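Local atomic coordinates of putative Fe-S biosynthesis protein (Lactobacillus salivarius, PDB entry 2P2E), a protein that is of unknown function but is putatively involved in iron-sulphur cluster assembly. Residues V25-F30 against K74-G79. Numbering follows the deposited sequence.
Sequences VLLLDF and KFYYKG
Leu26 and Leu28 hold the backbone of Tyr76 through both its N and its O: Tyr76 N donates to Leu26 O (2.9 Å) and Leu28 N to Tyr76 O (2.9 Å), the short parallel pairing of strands 24-30 and 75-77, whose axes in segments 25-30 and 75-77 diverge by 40°. Beyond these bonds waters bridge the backbones, one from Leu26 N to Lys74 O, another from Leu28 O to Lys78 N. On one face Leu27 CD2 meets Tyr76 CB at 3.3 Å, while Val25 CG1, anti to its own N (chi1 173°), reaches Tyr76 CD2. On the other, Leu26 lies alongside Phe75, its CB 3.8 Å from ring atom CD1. Lys78, its chain bent at chi3 (-74°), brings NZ to Phe30 O (2.6 Å) and, in a salt bridge whose hydrogen bond is weak, to Asp29 OD1 (3.2 Å); Asp32 and the Val34 carbonyl also hold the ammonium. Tyr64 OH bonds Asp29 OD1 and Arg50 pairs with OD2. A methionine in place of Lys78 would probably leave Phe30 O without this donor and Asp29 without one of its charged partners. The contact joins two neighbouring strands of the mixed sheet: strand 49-55 pairs with the far edge of 24-30, and strand 66-70 with that of 75-77.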
ATOM      1  N   VAL A  25      -7.862   5.914   4.562  1.00 22.08           N
ATOM      2  CA  VAL A  25      -7.822   4.515   4.160  1.00 20.98           C
ATOM      3  C   VAL A  25      -6.507   4.256   3.416  1.00 20.39           C
ATOM      4  O   VAL A  25      -6.042   5.087   2.648  1.00 19.50           O
ATOM      5  CB  VAL A  25      -9.014   4.174   3.222  1.00 22.04           C
ATOM      6  CG1 VAL A  25      -8.876   2.763   2.668  1.00 21.15           C
ATOM      7  CG2 VAL A  25     -10.318   4.312   3.977  1.00 21.50           C
ATOM      8  N   LEU A  26      -5.907   3.096   3.655  1.00 20.90           N
ATOM      9  CA  LEU A  26      -4.652   2.735   3.009  1.00 19.09           C
ATOM     10  C   LEU A  26      -4.842   1.761   1.865  1.00 18.40           C
ATOM     11  O   LEU A  26      -5.636   0.822   1.953  1.00 18.38           O
ATOM     12  CB  LEU A  26      -3.695   2.120   4.023  1.00 18.37           C
ATOM     13  CG  LEU A  26      -3.140   3.086   5.061  1.00 18.77           C
ATOM     14  CD1 LEU A  26      -2.263   2.352   6.028  1.00 15.97           C
ATOM     15  CD2 LEU A  26      -2.353   4.162   4.362  1.00 18.43           C
ATOM     16  N   LEU A  27      -4.095   1.988   0.793  1.00 17.05           N
ATOM     17  CA  LEU A  27      -4.173   1.123  -0.358  1.00 17.69           C
ATOM     18  C   LEU A  27      -2.805   0.627  -0.787  1.00 18.63           C
ATOM     19  O   LEU A  27      -1.837   1.388  -0.829  1.00 20.12           O
ATOM     20  CB  LEU A  27      -4.803   1.857  -1.534  1.00 15.30           C
ATOM     21  CG  LEU A  27      -6.118   2.591  -1.316  1.00 14.70           C
ATOM     22  CD1 LEU A  27      -6.494   3.252  -2.631  1.00 14.07           C
ATOM     23  CD2 LEU A  27      -7.208   1.641  -0.856  1.00 13.58           C
ATOM     24  N   LEU A  28      -2.723  -0.662  -1.085  1.00 19.08           N
ATOM     25  CA  LEU A  28      -1.494  -1.236  -1.594  1.00 19.17           C
ATOM     26  C   LEU A  28      -1.825  -1.286  -3.075  1.00 20.65           C
ATOM     27  O   LEU A  28      -2.467  -2.216  -3.555  1.00 20.54           O
ATOM     28  CB  LEU A  28      -1.276  -2.637  -1.048  1.00 18.80           C
ATOM     29  CG  LEU A  28      -0.029  -3.329  -1.590  1.00 20.52           C
ATOM     30  CD1 LEU A  28       1.214  -2.461  -1.400  1.00 18.65           C
ATOM     31  CD2 LEU A  28       0.132  -4.638  -0.867  1.00 21.73           C
ATOM     32  N   ASP A  29      -1.404  -0.254  -3.787  1.00 21.16           N
ATOM     33  CA  ASP A  29      -1.694  -0.134  -5.199  1.00 23.14           C
ATOM     34  C   ASP A  29      -0.688  -0.766  -6.139  1.00 23.86           C
ATOM     35  O   ASP A  29       0.513  -0.756  -5.891  1.00 25.11           O
ATOM     36  CB  ASP A  29      -1.860   1.353  -5.544  1.00 25.49           C
ATOM     37  CG  ASP A  29      -2.068   1.599  -7.024  1.00 27.45           C
ATOM     38  OD1 ASP A  29      -2.983   0.978  -7.604  1.00 28.39           O
ATOM     39  OD2 ASP A  29      -1.324   2.422  -7.604  1.00 29.86           O
ATOM     40  N   PHE A  30      -1.205  -1.346  -7.215  1.00 25.10           N
ATOM     41  CA  PHE A  30      -0.363  -1.917  -8.247  1.00 25.15           C
ATOM     42  C   PHE A  30      -0.509  -0.869  -9.349  1.00 25.44           C
ATOM     43  O   PHE A  30      -1.553  -0.751  -9.989  1.00 24.22           O
ATOM     44  CB  PHE A  30      -0.885  -3.274  -8.711  1.00 25.76           C
ATOM     45  CG  PHE A  30       0.104  -4.031  -9.531  1.00 26.00           C
ATOM     46  CD1 PHE A  30       1.347  -4.363  -8.997  1.00 27.58           C
ATOM     47  CD2 PHE A  30      -0.174  -4.370 -10.846  1.00 26.32           C
ATOM     48  CE1 PHE A  30       2.307  -5.014  -9.762  1.00 26.69           C
ATOM     49  CE2 PHE A  30       0.777  -5.022 -11.624  1.00 25.88           C
ATOM     50  CZ  PHE A  30       2.022  -5.343 -11.077  1.00 26.84           C
ATOM     51  N   LYS A  74      -6.351  -1.860   8.121  1.00 21.04           N
ATOM     52  CA  LYS A  74      -6.556  -2.516   6.843  1.00 20.94           C
ATOM     53  C   LYS A  74      -5.829  -1.879   5.678  1.00 19.82           C
ATOM     54  O   LYS A  74      -5.510  -0.700   5.698  1.00 19.59           O
ATOM     55  CB  LYS A  74      -8.046  -2.559   6.522  1.00 22.95           C
ATOM     56  CG  LYS A  74      -8.786  -3.671   7.214  1.00 26.22           C
ATOM     57  CD  LYS A  74     -10.276  -3.589   6.931  1.00 30.91           C
ATOM     58  CE  LYS A  74     -11.011  -4.782   7.513  1.00 32.30           C
ATOM     59  NZ  LYS A  74     -10.783  -4.904   8.981  1.00 35.47           N
ATOM     60  N   PHE A  75      -5.587  -2.696   4.663  1.00 19.52           N
ATOM     61  CA  PHE A  75      -4.941  -2.301   3.417  1.00 18.77           C
ATOM     62  C   PHE A  75      -5.851  -2.801   2.317  1.00 18.95           C
ATOM     63  O   PHE A  75      -6.133  -3.994   2.255  1.00 20.57           O
ATOM     64  CB  PHE A  75      -3.603  -3.006   3.255  1.00 18.31           C
ATOM     65  CG  PHE A  75      -2.455  -2.295   3.883  1.00 18.11           C
ATOM     66  CD1 PHE A  75      -1.892  -1.186   3.265  1.00 19.55           C
ATOM     67  CD2 PHE A  75      -1.896  -2.764   5.071  1.00 18.29           C
ATOM     68  CE1 PHE A  75      -0.776  -0.549   3.825  1.00 19.94           C
ATOM     69  CE2 PHE A  75      -0.782  -2.134   5.640  1.00 17.49           C
ATOM     70  CZ  PHE A  75      -0.222  -1.033   5.018  1.00 18.97           C
ATOM     71  N   TYR A  76      -6.323  -1.912   1.456  1.00 18.64           N
ATOM     72  CA  TYR A  76      -7.188  -2.345   0.372  1.00 18.81           C
ATOM     73  C   TYR A  76      -6.351  -2.501  -0.876  1.00 18.59           C
ATOM     74  O   TYR A  76      -5.353  -1.814  -1.037  1.00 17.79           O
ATOM     75  CB  TYR A  76      -8.304  -1.328   0.158  1.00 20.84           C
ATOM     76  CG  TYR A  76      -9.306  -1.379   1.271  1.00 22.98           C
ATOM     77  CD1 TYR A  76     -10.395  -2.233   1.208  1.00 23.25           C
ATOM     78  CD2 TYR A  76      -9.127  -0.628   2.427  1.00 24.16           C
ATOM     79  CE1 TYR A  76     -11.281  -2.341   2.264  1.00 24.17           C
ATOM     80  CE2 TYR A  76     -10.009  -0.728   3.496  1.00 24.45           C
ATOM     81  CZ  TYR A  76     -11.083  -1.587   3.405  1.00 25.75           C
ATOM     82  OH  TYR A  76     -11.966  -1.676   4.455  1.00 27.44           O
ATOM     83  N   TYR A  77      -6.743  -3.416  -1.751  1.00 18.24           N
ATOM     84  CA  TYR A  77      -5.999  -3.631  -2.981  1.00 19.21           C
ATOM     85  C   TYR A  77      -6.879  -4.182  -4.090  1.00 20.05           C
ATOM     86  O   TYR A  77      -7.938  -4.765  -3.837  1.00 20.97           O
ATOM     87  CB  TYR A  77      -4.825  -4.582  -2.737  1.00 17.32           C
ATOM     88  CG  TYR A  77      -5.232  -5.993  -2.431  1.00 16.37           C
ATOM     89  CD1 TYR A  77      -5.136  -6.994  -3.397  1.00 16.93           C
ATOM     90  CD2 TYR A  77      -5.709  -6.335  -1.173  1.00 16.55           C
ATOM     91  CE1 TYR A  77      -5.502  -8.306  -3.114  1.00 16.05           C
ATOM     92  CE2 TYR A  77      -6.085  -7.642  -0.879  1.00 17.28           C
ATOM     93  CZ  TYR A  77      -5.974  -8.619  -1.851  1.00 17.52           C
ATOM     94  OH  TYR A  77      -6.334  -9.900  -1.542  1.00 19.73           O
ATOM     95  N   LYS A  78      -6.432  -3.990  -5.325  1.00 18.95           N
ATOM     96  CA  LYS A  78      -7.176  -4.471  -6.471  1.00 18.05           C
ATOM     97  C   LYS A  78      -7.059  -5.981  -6.480  1.00 18.21           C
ATOM     98  O   LYS A  78      -5.958  -6.527  -6.459  1.00 17.00           O
ATOM     99  CB  LYS A  78      -6.612  -3.860  -7.749  1.00 17.84           C
ATOM    100  CG  LYS A  78      -6.774  -2.353  -7.783  1.00 18.44           C
ATOM    101  CD  LYS A  78      -6.203  -1.723  -9.035  1.00 18.43           C
ATOM    102  CE  LYS A  78      -4.695  -1.695  -9.015  1.00 18.18           C
ATOM    103  NZ  LYS A  78      -4.163  -0.765 -10.052  1.00 19.76           N
ATOM    104  N   GLY A  79      -8.204  -6.652  -6.480  1.00 17.95           N
ATOM    105  CA  GLY A  79      -8.211  -8.100  -6.473  1.00 18.41           C
ATOM    106  C   GLY A  79      -7.125  -8.751  -7.302  1.00 19.96           C
ATOM    107  O   GLY A  79      -6.246  -9.411  -6.762  1.00 20.87           O
TER
HETATM  108  O   HOH W   1      -6.702   1.431   6.190  1.00 18.35           O
HETATM  109  O   HOH W   2      -3.300  -3.308  -5.926  1.00 15.93           O
HETATM  110  O   HOH W   3      -3.316   2.127 -10.255  1.00 28.53           O